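Local coordinates for protein N-acetyl-beta-D glucosaminidase (PDB 4ZM6) that probably pairs a glycoside hydrolase family 3 beta-N-acetylglucosaminidase with a GCN5-related acetyltransferase region that holds acetyl coenzyme A and is thought to acetylate glucosamine, at residues 607-615 against 643-654; 628-636 against 672-680. All blocks are in the same frame, centred on the assembly; numbering follows the deposited sequence.

Contact 1: residues 607-615 against 643-654; sequences NKKHGQLML and GADCIKLGSTYP. With ACO (acetyl coenzyme *a), chain C.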
loop_
_atom_site.group_PDB
_atom_site.type_symbol
_atom_site.label_atom_id
_atom_site.label_comp_id
_atom_site.label_asym_id
_atom_site.label_seq_id
_atom_site.Cartn_x
_atom_site.Cartn_y
_atom_site.Cartn_z
ATOM N N ASN A 607 -9.865 -20.321 -16.133
ATOM C CA ASN A 607 -10.051 -18.897 -15.846
ATOM C C ASN A 607 -10.548 -18.558 -14.424
ATOM O O ASN A 607 -11.113 -17.485 -14.189
ATOM C CB ASN A 607 -10.911 -18.219 -16.920
ATOM C CG ASN A 607 -10.481 -16.784 -17.182
ATOM O OD1 ASN A 607 -9.287 -16.477 -17.197
ATOM N ND2 ASN A 607 -11.447 -15.898 -17.382
ATOM N N LYS A 608 -10.318 -19.473 -13.483
ATOM C CA LYS A 608 -10.373 -19.166 -12.056
ATOM C C LYS A 608 -8.942 -18.928 -11.581
ATOM O O LYS A 608 -8.050 -19.699 -11.914
ATOM C CB LYS A 608 -10.958 -20.338 -11.257
ATOM C CG LYS A 608 -12.476 -20.403 -11.168
ATOM C CD LYS A 608 -12.890 -21.207 -9.938
ATOM C CE LYS A 608 -14.399 -21.346 -9.803
ATOM N NZ LYS A 608 -14.946 -22.439 -10.656
ATOM N N LYS A 609 -8.716 -17.872 -10.807
ATOM C CA LYS A 609 -7.429 -17.700 -10.130
ATOM C C LYS A 609 -7.275 -18.805 -9.090
ATOM O O LYS A 609 -8.202 -19.061 -8.328
ATOM C CB LYS A 609 -7.345 -16.349 -9.418
ATOM C CG LYS A 609 -7.037 -15.150 -10.298
ATOM C CD LYS A 609 -6.886 -13.909 -9.428
ATOM C CE LYS A 609 -6.374 -12.703 -10.195
ATOM N NZ LYS A 609 -7.426 -12.095 -11.056
ATOM N N HIS A 610 -6.118 -19.458 -9.065
ATOM C CA HIS A 610 -5.832 -20.499 -8.081
ATOM C C HIS A 610 -4.586 -20.121 -7.303
ATOM O O HIS A 610 -3.532 -19.894 -7.895
ATOM C CB HIS A 610 -5.605 -21.853 -8.757
ATOM C CG HIS A 610 -6.865 -22.568 -9.125
ATOM N ND1 HIS A 610 -7.147 -23.846 -8.692
ATOM C CD2 HIS A 610 -7.920 -22.185 -9.883
ATOM C CE1 HIS A 610 -8.320 -24.221 -9.171
ATOM N NE2 HIS A 610 -8.811 -23.230 -9.895
ATOM N N GLY A 611 -4.707 -20.055 -5.982
ATOM C CA GLY A 611 -3.580 -19.752 -5.122
ATOM C C GLY A 611 -2.912 -21.039 -4.701
ATOM O O GLY A 611 -3.580 -21.962 -4.249
ATOM N N GLN A 612 -1.596 -21.110 -4.857
ATOM C CA GLN A 612 -0.861 -22.296 -4.470
ATOM C C GLN A 612 0.103 -21.930 -3.362
ATOM O O GLN A 612 0.919 -21.022 -3.526
ATOM C CB GLN A 612 -0.111 -22.871 -5.664
ATOM C CG GLN A 612 -1.004 -23.207 -6.849
ATOM C CD GLN A 612 -0.322 -24.112 -7.867
ATOM O OE1 GLN A 612 0.906 -24.121 -7.992
ATOM N NE2 GLN A 612 -1.118 -24.886 -8.598
ATOM N N LEU A 613 -0.019 -22.619 -2.227
ATOM C CA LEU A 613 0.890 -22.443 -1.105
ATOM C C LEU A 613 2.029 -23.425 -1.324
ATOM O O LEU A 613 1.936 -24.597 -0.964
ATOM C CB LEU A 613 0.171 -22.682 0.227
ATOM C CG LEU A 613 0.803 -22.073 1.486
ATOM C CD1 LEU A 613 -0.125 -22.204 2.681
ATOM C CD2 LEU A 613 2.124 -22.728 1.817
ATOM N N MET A 614 3.101 -22.931 -1.935
ATOM C CA MET A 614 4.183 -23.785 -2.415
ATOM C C MET A 614 4.957 -24.393 -1.257
ATOM O O MET A 614 5.353 -25.554 -1.300
ATOM C CB MET A 614 5.147 -22.987 -3.306
ATOM C CG MET A 614 4.522 -22.400 -4.566
ATOM S SD MET A 614 5.627 -21.236 -5.399
ATOM C CE MET A 614 6.875 -22.359 -6.018
ATOM N N LEU A 615 5.186 -23.593 -0.227
ATOM C CA LEU A 615 5.980 -24.040 0.904
ATOM C C LEU A 615 5.693 -23.165 2.116
ATOM O O LEU A 615 5.435 -21.966 1.977
ATOM C CB LEU A 615 7.468 -23.989 0.554
ATOM C CG LEU A 615 8.445 -24.579 1.567
ATOM C CD1 LEU A 615 8.379 -26.095 1.560
ATOM C CD2 LEU A 615 9.859 -24.114 1.267
ATOM N N GLY A 643 -8.384 -12.563 -4.983
ATOM C CA GLY A 643 -9.523 -13.323 -5.484
ATOM C C GLY A 643 -9.138 -14.731 -5.902
ATOM O O GLY A 643 -9.823 -15.352 -6.713
ATOM N N ALA A 644 -8.031 -15.234 -5.356
ATOM C CA ALA A 644 -7.659 -16.634 -5.522
ATOM C C ALA A 644 -8.450 -17.449 -4.505
ATOM O O ALA A 644 -7.952 -17.755 -3.416
ATOM C CB ALA A 644 -6.163 -16.822 -5.319
ATOM N N ASP A 645 -9.688 -17.783 -4.864
ATOM C CA ASP A 645 -10.613 -18.446 -3.938
ATOM C C ASP A 645 -10.475 -19.973 -3.893
ATOM O O ASP A 645 -10.959 -20.601 -2.957
ATOM C CB ASP A 645 -12.060 -18.060 -4.257
ATOM C CG ASP A 645 -12.310 -16.560 -4.138
ATOM O OD1 ASP A 645 -11.586 -15.882 -3.380
ATOM O OD2 ASP A 645 -13.246 -16.061 -4.801
ATOM N N CYS A 646 -9.839 -20.572 -4.899
ATOM C CA CYS A 646 -9.488 -21.989 -4.840
ATOM C C CYS A 646 -8.013 -22.046 -4.508
ATOM O O CYS A 646 -7.191 -21.579 -5.284
ATOM C CB CYS A 646 -9.771 -22.692 -6.165
ATOM S SG CYS A 646 -11.494 -22.600 -6.710
ATOM N N ILE A 647 -7.681 -22.597 -3.347
ATOM C CA ILE A 647 -6.310 -22.592 -2.860
ATOM C C ILE A 647 -5.838 -24.029 -2.677
ATOM O O ILE A 647 -6.629 -24.898 -2.329
ATOM C CB ILE A 647 -6.175 -21.806 -1.531
ATOM C CG1 ILE A 647 -7.162 -20.635 -1.476
ATOM C CG2 ILE A 647 -4.768 -21.250 -1.378
ATOM C CD1 ILE A 647 -7.150 -19.886 -0.154
ATOM N N LYS A 648 -4.544 -24.262 -2.911
ATOM C CA LYS A 648 -3.954 -25.607 -2.917
ATOM C C LYS A 648 -2.760 -25.695 -1.974
ATOM O O LYS A 648 -1.991 -24.752 -1.869
ATOM C CB LYS A 648 -3.492 -25.940 -4.342
ATOM C CG LYS A 648 -2.844 -27.309 -4.521
ATOM C CD LYS A 648 -2.139 -27.426 -5.867
ATOM C CE LYS A 648 -2.177 -28.850 -6.404
ATOM N NZ LYS A 648 -1.564 -29.827 -5.465
ATOM N N LEU A 649 -2.601 -26.830 -1.301
ATOM C CA LEU A 649 -1.377 -27.108 -0.548
ATOM C C LEU A 649 -0.355 -27.717 -1.499
ATOM O O LEU A 649 -0.629 -28.732 -2.151
ATOM C CB LEU A 649 -1.621 -28.072 0.616
ATOM C CG LEU A 649 -2.208 -27.539 1.922
ATOM C CD1 LEU A 649 -2.221 -28.650 2.963
ATOM C CD2 LEU A 649 -1.442 -26.335 2.447
ATOM N N GLY A 650 0.827 -27.110 -1.550
ATOM C CA GLY A 650 1.842 -27.475 -2.525
ATOM C C GLY A 650 1.564 -26.754 -3.822
ATOM O O GLY A 650 0.715 -25.864 -3.872
ATOM N N SER A 651 2.274 -27.128 -4.878
ATOM C CA SER A 651 2.081 -26.490 -6.175
ATOM C C SER A 651 2.147 -27.498 -7.311
ATOM O O SER A 651 2.542 -28.648 -7.124
ATOM C CB SER A 651 3.111 -25.372 -6.381
ATOM O OG SER A 651 4.376 -25.712 -5.833
ATOM N N THR A 652 1.734 -27.050 -8.492
ATOM C CA THR A 652 1.842 -27.845 -9.708
ATOM C C THR A 652 3.216 -27.605 -10.354
ATOM O O THR A 652 4.102 -28.460 -10.254
ATOM C CB THR A 652 0.701 -27.509 -10.685
ATOM O OG1 THR A 652 0.598 -26.092 -10.818
ATOM C CG2 THR A 652 -0.622 -28.040 -10.170
ATOM N N TYR A 653 3.398 -26.437 -10.975
ATOM C CA TYR A 653 4.657 -26.089 -11.638
ATOM C C TYR A 653 4.958 -24.590 -11.521
ATOM O O TYR A 653 4.133 -23.770 -11.921
ATOM C CB TYR A 653 4.594 -26.468 -13.126
ATOM C CG TYR A 653 5.960 -26.697 -13.754
ATOM C CD1 TYR A 653 6.770 -25.626 -14.122
ATOM C CD2 TYR A 653 6.445 -27.988 -13.957
ATOM C CE1 TYR A 653 8.020 -25.833 -14.680
ATOM C CE2 TYR A 653 7.691 -28.205 -14.512
ATOM C CZ TYR A 653 8.475 -27.129 -14.877
ATOM O OH TYR A 653 9.717 -27.342 -15.433
ATOM N N PRO A 654 6.135 -24.218 -10.976
ATOM C CA PRO A 654 7.174 -25.036 -10.337
ATOM C C PRO A 654 6.730 -25.549 -8.972
ATOM O O PRO A 654 5.634 -25.218 -8.517
ATOM C CB PRO A 654 8.353 -24.066 -10.184
ATOM C CG PRO A 654 7.745 -22.710 -10.184
ATOM C CD PRO A 654 6.534 -22.801 -11.070
HETATM N N1A ACO C . 2.006 -21.068 23.361
HETATM C C2A ACO C . 1.552 -22.343 23.379
HETATM N N3A ACO C . 1.277 -23.046 22.257
HETATM C C4A ACO C . 1.454 -22.504 21.023
HETATM C C5A ACO C . 1.939 -21.113 20.933
HETATM C C6A ACO C . 2.219 -20.399 22.199
HETATM N N6A ACO C . 2.674 -19.123 22.181
HETATM N N7A ACO C . 2.014 -20.814 19.632
HETATM C C8A ACO C . 1.610 -21.909 18.936
HETATM N N9A ACO C . 1.268 -22.917 19.764
HETATM C C1B ACO C . 0.789 -24.259 19.332
HETATM C C2B ACO C . -0.735 -24.344 19.289
HETATM O O2B ACO C . -1.180 -25.550 19.923
HETATM C C3B ACO C . -1.117 -24.288 17.817
HETATM O O3B ACO C . -2.247 -25.108 17.462
HETATM P P3B ACO C . -2.294 -26.727 17.332
HETATM O O7A ACO C . -1.838 -27.020 15.917
HETATM O O8A ACO C . -1.409 -27.259 18.435
HETATM O O9A ACO C . -3.751 -27.024 17.548
HETATM C C4B ACO C . 0.168 -24.655 17.079
HETATM O O4B ACO C . 1.259 -24.530 18.005
HETATM C C5B ACO C . 0.383 -23.766 15.861
HETATM O O5B ACO C . 1.780 -23.697 15.614
HETATM P P1A ACO C . 2.492 -22.360 15.094
HETATM O O1A ACO C . 3.524 -21.973 16.128
HETATM O O2A ACO C . 1.494 -21.339 14.617
HETATM O O3A ACO C . 3.174 -23.040 13.812
HETATM P P2A ACO C . 4.750 -23.302 13.754
HETATM O O4A ACO C . 5.445 -21.972 13.930
HETATM O O5A ACO C . 5.104 -24.436 14.673
HETATM O O6A ACO C . 4.887 -23.805 12.237
HETATM C CBP ACO C . 4.868 -25.667 10.687
HETATM C CCP ACO C . 4.122 -24.918 11.778
HETATM C CDP ACO C . 5.081 -24.754 9.488
HETATM C CEP ACO C . 4.021 -26.854 10.255
HETATM C CAP ACO C . 6.202 -26.119 11.286
HETATM O OAP ACO C . 5.984 -27.240 12.138
HETATM C C9P ACO C . 7.240 -26.461 10.256
HETATM O O9P ACO C . 8.053 -25.605 9.930
HETATM N N8P ACO C . 7.256 -27.691 9.748
HETATM C C7P ACO C . 8.275 -28.078 8.791
HETATM C C6P ACO C . 7.955 -29.379 8.076
HETATM C C5P ACO C . 6.796 -29.319 7.098
HETATM O O5P ACO C . 6.221 -30.376 6.905
HETATM N N4P ACO C . 6.451 -28.191 6.455
HETATM C C3P ACO C . 5.378 -28.160 5.456
HETATM C C2P ACO C . 5.881 -28.406 4.029
HETATM S S1P ACO C . 4.593 -28.906 2.911
HETATM C C ACO C . 4.002 -27.487 2.283
HETATM O O ACO C . 4.408 -26.413 2.690
HETATM C CH3 ACO C . 2.958 -27.586 1.218
#
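Gln612 reaches across from strand 608-615 to the loop that follows strand 646-649 and grips Thr652 twice with its amide. Its NE2 donates to Thr652 OG1 at 3.1 Å, with the hydroxyl oxygen close to the amide plane, while its OE1 receives Thr652 N at 3.1 Å from a donor well above that plane. The chain gets there because CG lies beside the backbone N (chi1 -57°) and everything beyond it is extended; the two side chains cross at about a right angle. Gln601 of the adjacent strand 594-605 gives OE1 a further donor through NE2, and this buried amide is thereby tied to both neighbours.

Cys646 buries a similar surface at the other end. Its CB sits over a face of the His610 ring, 3.8 Å from the centroid and only 14° off the ring normal, a CH-pi contact. The sulfur lies oblique to the same ring, and SG touches Lys608 CD at 3.8 Å, near the start of strand 608-615.

Gly611, next to Gln612 in the strand, contributes through its backbone. Gly611 N donates to Cys646 O, and Gly611 O takes Lys648 N at 2.8 Å. Next along, Leu613 N to Lys648 O is nearly straight, and Leu613 O accepts Gly650 N. No side chain stands at Gly611, and Ala644 CB packs 3.6 Å from Gly611 N instead.

The strands run side by side in the same direction, at 21°, joined through helix 627-642 as a beta-alpha-beta unit. Just past the end of strand 646-649, Gly650 N lies 3.5 Å from the acetyl CH3 of acetyl coenzyme A, beside the classic beta bulge where Met614 and Leu615 both face Ala599, as expected of the cofactor site of a GNAT fold.

Contact 2: residues 628-636 against 672-680; sequences GTLLHDAAL and AFFSKKGWR. With ACO (acetyl coenzyme *a), chain C.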
loop_
_atom_site.group_PDB
_atom_site.type_symbol
_atom_site.label_atom_id
_atom_site.label_comp_id
_atom_site.label_asym_id
_atom_site.label_seq_id
_atom_site.Cartn_x
_atom_site.Cartn_y
_atom_site.Cartn_z
ATOM N N GLY A 628 4.531 -19.892 12.224
ATOM C CA GLY A 628 3.876 -20.590 11.120
ATOM C C GLY A 628 2.536 -19.956 10.798
ATOM O O GLY A 628 2.186 -19.761 9.634
ATOM N N THR A 629 1.805 -19.608 11.851
ATOM C CA THR A 629 0.478 -19.026 11.721
ATOM C C THR A 629 0.533 -17.616 11.141
ATOM O O THR A 629 -0.287 -17.266 10.293
ATOM C CB THR A 629 -0.247 -19.047 13.080
ATOM O OG1 THR A 629 -0.537 -20.409 13.422
ATOM C CG2 THR A 629 -1.547 -18.254 13.038
ATOM N N LEU A 630 1.493 -16.814 11.593
ATOM C CA LEU A 630 1.721 -15.493 10.999
ATOM C C LEU A 630 1.863 -15.571 9.488
ATOM O O LEU A 630 1.134 -14.900 8.752
ATOM C CB LEU A 630 2.979 -14.840 11.564
ATOM C CG LEU A 630 2.731 -13.743 12.588
ATOM C CD1 LEU A 630 2.112 -14.296 13.865
ATOM C CD2 LEU A 630 4.046 -13.039 12.883
ATOM N N LEU A 631 2.811 -16.398 9.049
ATOM C CA LEU A 631 3.152 -16.538 7.634
ATOM C C LEU A 631 1.988 -17.110 6.849
ATOM O O LEU A 631 1.679 -16.646 5.755
ATOM C CB LEU A 631 4.381 -17.442 7.468
ATOM C CG LEU A 631 5.694 -16.882 8.015
ATOM C CD1 LEU A 631 6.781 -17.941 8.036
ATOM C CD2 LEU A 631 6.137 -15.670 7.211
ATOM N N HIS A 632 1.356 -18.125 7.424
ATOM C CA HIS A 632 0.208 -18.784 6.818
ATOM C C HIS A 632 -0.928 -17.797 6.539
ATOM O O HIS A 632 -1.543 -17.821 5.470
ATOM C CB HIS A 632 -0.256 -19.897 7.754
ATOM C CG HIS A 632 -1.501 -20.588 7.311
ATOM N ND1 HIS A 632 -2.751 -20.030 7.458
ATOM C CD2 HIS A 632 -1.693 -21.801 6.749
ATOM C CE1 HIS A 632 -3.660 -20.865 6.991
ATOM N NE2 HIS A 632 -3.044 -21.945 6.557
ATOM N N ASP A 633 -1.198 -16.929 7.507
ATOM C CA ASP A 633 -2.229 -15.908 7.367
ATOM C C ASP A 633 -1.866 -14.865 6.308
ATOM O O ASP A 633 -2.717 -14.456 5.516
ATOM C CB ASP A 633 -2.492 -15.243 8.721
ATOM C CG ASP A 633 -3.249 -16.152 9.675
ATOM O OD1 ASP A 633 -3.090 -17.391 9.588
ATOM O OD2 ASP A 633 -4.016 -15.631 10.504
ATOM N N ALA A 634 -0.604 -14.446 6.289
ATOM C CA ALA A 634 -0.107 -13.539 5.249
ATOM C C ALA A 634 -0.354 -14.130 3.867
ATOM O O ALA A 634 -0.729 -13.421 2.939
ATOM C CB ALA A 634 1.376 -13.257 5.446
ATOM N N ALA A 635 -0.166 -15.440 3.746
ATOM C CA ALA A 635 -0.421 -16.135 2.492
ATOM C C ALA A 635 -1.896 -16.094 2.087
ATOM O O ALA A 635 -2.212 -15.741 0.950
ATOM C CB ALA A 635 0.069 -17.574 2.571
ATOM N N LEU A 636 -2.796 -16.446 3.004
ATOM C CA LEU A 636 -4.226 -16.483 2.674
ATOM C C LEU A 636 -4.811 -15.090 2.533
ATOM O O LEU A 636 -5.738 -14.889 1.753
ATOM C CB LEU A 636 -5.029 -17.272 3.705
ATOM C CG LEU A 636 -4.562 -18.685 4.070
ATOM C CD1 LEU A 636 -5.768 -19.518 4.496
ATOM C CD2 LEU A 636 -3.815 -19.382 2.938
ATOM N N ALA A 672 -1.594 -32.151 10.068
ATOM C CA ALA A 672 -2.548 -31.805 11.116
ATOM C C ALA A 672 -2.625 -30.288 11.301
ATOM O O ALA A 672 -3.707 -29.732 11.480
ATOM C CB ALA A 672 -2.165 -32.482 12.423
ATOM N N PHE A 673 -1.473 -29.622 11.249
ATOM C CA PHE A 673 -1.430 -28.168 11.330
ATOM C C PHE A 673 -2.383 -27.552 10.309
ATOM O O PHE A 673 -3.201 -26.693 10.652
ATOM C CB PHE A 673 -0.002 -27.660 11.107
ATOM C CG PHE A 673 0.100 -26.166 10.979
ATOM C CD1 PHE A 673 -0.037 -25.554 9.746
ATOM C CD2 PHE A 673 0.333 -25.375 12.093
ATOM C CE1 PHE A 673 0.053 -24.180 9.629
ATOM C CE2 PHE A 673 0.422 -24.000 11.982
ATOM C CZ PHE A 673 0.281 -23.401 10.750
ATOM N N PHE A 674 -2.286 -28.018 9.063
ATOM C CA PHE A 674 -3.075 -27.462 7.962
ATOM C C PHE A 674 -4.567 -27.801 8.038
ATOM O O PHE A 674 -5.399 -26.926 7.802
ATOM C CB PHE A 674 -2.501 -27.881 6.599
ATOM C CG PHE A 674 -1.193 -27.210 6.254
ATOM C CD1 PHE A 674 -1.098 -25.829 6.191
ATOM C CD2 PHE A 674 -0.064 -27.960 5.973
ATOM C CE1 PHE A 674 0.099 -25.210 5.878
ATOM C CE2 PHE A 674 1.133 -27.347 5.655
ATOM C CZ PHE A 674 1.217 -25.968 5.610
ATOM N N SER A 675 -4.922 -29.045 8.362
ATOM C CA SER A 675 -6.344 -29.406 8.470
ATOM C C SER A 675 -7.011 -28.637 9.604
ATOM O O SER A 675 -8.136 -28.155 9.456
ATOM C CB SER A 675 -6.545 -30.909 8.655
ATOM O OG SER A 675 -5.539 -31.449 9.479
ATOM N N LYS A 676 -6.291 -28.484 10.711
ATOM C CA LYS A 676 -6.783 -27.732 11.867
ATOM C C LYS A 676 -7.100 -26.261 11.569
ATOM O O LYS A 676 -7.932 -25.665 12.251
ATOM C CB LYS A 676 -5.769 -27.815 13.006
ATOM C CG LYS A 676 -6.329 -27.473 14.369
ATOM C CD LYS A 676 -5.728 -28.392 15.421
ATOM C CE LYS A 676 -6.361 -28.167 16.782
ATOM N NZ LYS A 676 -6.159 -26.771 17.264
ATOM N N LYS A 677 -6.425 -25.684 10.573
ATOM C CA LYS A 677 -6.699 -24.317 10.112
ATOM C C LYS A 677 -7.876 -24.265 9.140
ATOM O O LYS A 677 -8.379 -23.183 8.842
ATOM C CB LYS A 677 -5.477 -23.717 9.410
ATOM C CG LYS A 677 -4.230 -23.608 10.272
ATOM C CD LYS A 677 -4.193 -22.322 11.073
ATOM C CE LYS A 677 -2.900 -22.221 11.864
ATOM N NZ LYS A 677 -3.063 -21.378 13.079
ATOM N N GLY A 678 -8.293 -25.419 8.624
ATOM C CA GLY A 678 -9.460 -25.492 7.744
ATOM C C GLY A 678 -9.233 -26.131 6.386
ATOM O O GLY A 678 -10.186 -26.292 5.625
ATOM N N TRP A 679 -7.988 -26.488 6.069
ATOM C CA TRP A 679 -7.675 -27.141 4.801
ATOM C C TRP A 679 -8.332 -28.510 4.738
ATOM O O TRP A 679 -8.254 -29.273 5.694
ATOM C CB TRP A 679 -6.159 -27.306 4.620
ATOM C CG TRP A 679 -5.418 -26.029 4.338
ATOM C CD1 TRP A 679 -4.892 -25.166 5.251
ATOM C CD2 TRP A 679 -5.116 -25.479 3.050
ATOM N NE1 TRP A 679 -4.289 -24.116 4.615
ATOM C CE2 TRP A 679 -4.408 -24.282 3.264
ATOM C CE3 TRP A 679 -5.382 -25.878 1.740
ATOM C CZ2 TRP A 679 -3.952 -23.483 2.219
ATOM C CZ3 TRP A 679 -4.928 -25.084 0.701
ATOM C CH2 TRP A 679 -4.223 -23.897 0.948
ATOM N N ARG A 680 -8.965 -28.813 3.607
ATOM C CA ARG A 680 -9.592 -30.113 3.386
ATOM C C ARG A 680 -8.598 -31.117 2.766
ATOM O O ARG A 680 -8.417 -31.151 1.546
ATOM C CB ARG A 680 -10.839 -29.950 2.501
HETATM N N1A ACO C . 2.006 -21.068 23.361
HETATM C C2A ACO C . 1.552 -22.343 23.379
HETATM N N3A ACO C . 1.277 -23.046 22.257
HETATM C C4A ACO C . 1.454 -22.504 21.023
HETATM C C5A ACO C . 1.939 -21.113 20.933
HETATM C C6A ACO C . 2.219 -20.399 22.199
HETATM N N6A ACO C . 2.674 -19.123 22.181
HETATM N N7A ACO C . 2.014 -20.814 19.632
HETATM C C8A ACO C . 1.610 -21.909 18.936
HETATM N N9A ACO C . 1.268 -22.917 19.764
HETATM C C1B ACO C . 0.789 -24.259 19.332
HETATM C C2B ACO C . -0.735 -24.344 19.289
HETATM O O2B ACO C . -1.180 -25.550 19.923
HETATM C C3B ACO C . -1.117 -24.288 17.817
HETATM O O3B ACO C . -2.247 -25.108 17.462
HETATM P P3B ACO C . -2.294 -26.727 17.332
HETATM O O7A ACO C . -1.838 -27.020 15.917
HETATM O O8A ACO C . -1.409 -27.259 18.435
HETATM O O9A ACO C . -3.751 -27.024 17.548
HETATM C C4B ACO C . 0.168 -24.655 17.079
HETATM O O4B ACO C . 1.259 -24.530 18.005
HETATM C C5B ACO C . 0.383 -23.766 15.861
HETATM O O5B ACO C . 1.780 -23.697 15.614
HETATM P P1A ACO C . 2.492 -22.360 15.094
HETATM O O1A ACO C . 3.524 -21.973 16.128
HETATM O O2A ACO C . 1.494 -21.339 14.617
HETATM O O3A ACO C . 3.174 -23.040 13.812
HETATM P P2A ACO C . 4.750 -23.302 13.754
HETATM O O4A ACO C . 5.445 -21.972 13.930
HETATM O O5A ACO C . 5.104 -24.436 14.673
HETATM O O6A ACO C . 4.887 -23.805 12.237
HETATM C CBP ACO C . 4.868 -25.667 10.687
HETATM C CCP ACO C . 4.122 -24.918 11.778
HETATM C CDP ACO C . 5.081 -24.754 9.488
HETATM C CEP ACO C . 4.021 -26.854 10.255
HETATM C CAP ACO C . 6.202 -26.119 11.286
HETATM O OAP ACO C . 5.984 -27.240 12.138
HETATM C C9P ACO C . 7.240 -26.461 10.256
HETATM O O9P ACO C . 8.053 -25.605 9.930
HETATM N N8P ACO C . 7.256 -27.691 9.748
HETATM C C7P ACO C . 8.275 -28.078 8.791
HETATM C C6P ACO C . 7.955 -29.379 8.076
HETATM C C5P ACO C . 6.796 -29.319 7.098
HETATM O O5P ACO C . 6.221 -30.376 6.905
HETATM N N4P ACO C . 6.451 -28.191 6.455
HETATM C C3P ACO C . 5.378 -28.160 5.456
HETATM C C2P ACO C . 5.881 -28.406 4.029
HETATM S S1P ACO C . 4.593 -28.906 2.911
HETATM C C ACO C . 4.002 -27.487 2.283
HETATM O O ACO C . 4.408 -26.413 2.690
HETATM C CH3 ACO C . 2.958 -27.586 1.218
#
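With CG set anti to the backbone N (chi1 175°), His632 swings its ring from helix 628-636 toward Trp679, whose own CG lies beside its backbone N. The two rings meet rim to rim, their planes at 83°, and Trp679 NE1 donates to His632 NE2 at 3.2 Å, the bond lying near both ring planes. Lys677 CG lies over one face of the imidazole and Leu636 CD2 over the opposite one, while Phe674 CE1 comes to its edge, 3.9 Å from His632 CD2. The ring is thus clasped on both faces as well as bonded at NE2, with a weak bond from ND1 to Asp633 OD1.

Nearer the cofactor, Lys677 bends at chi2 and brings NZ to Thr629 OG1 at 2.7 Å. That hydroxyl also donates to O2A of the acetyl coenzyme A pyrophosphate, and Gly628 N bonds O4A at 2.8 Å. Phe673 presents a ring face to ACO CCP, with its CE2 3.4 Å from ACO O3A, so the aromatic flanks the phosphate end of the pantetheine arm. Lys676 reaches the 3'-phosphate separately through NZ.

The helix segments stand 12.3 Å apart and cross at -55°, so long side chains span the gap. Leu616 of strand 608-618 touches His632, Phe673 and Phe674 from the sheet, Trp679 rests on strand 646-649, and helix 108-125 packs against His632 and Leu636.

Both contacts belong to one acetyltransferase unit and share acetyl coenzyme A, but at different parts of it: contact 1 approaches the acetyl group, contact 2 the phosphates. Contact 1 is a strand pairing within the sheet, only partly buried, its lysine-bearing start exposed to solvent; backbone hydrogen bonds dominate it. Contact 2 is a buried meeting of two helices and the turn after the second, with no backbone bonds across it, held by rings and long polar side chains. Helix 627-642, which supplies residues 628-636, connects the two strands of contact 1. The contacts touch where Trp679 CZ3 packs 3.5 Å from Leu649 N and Leu649 CD1 lies 3.7 Å from Phe674 CB, seating the second helix region on the sheet.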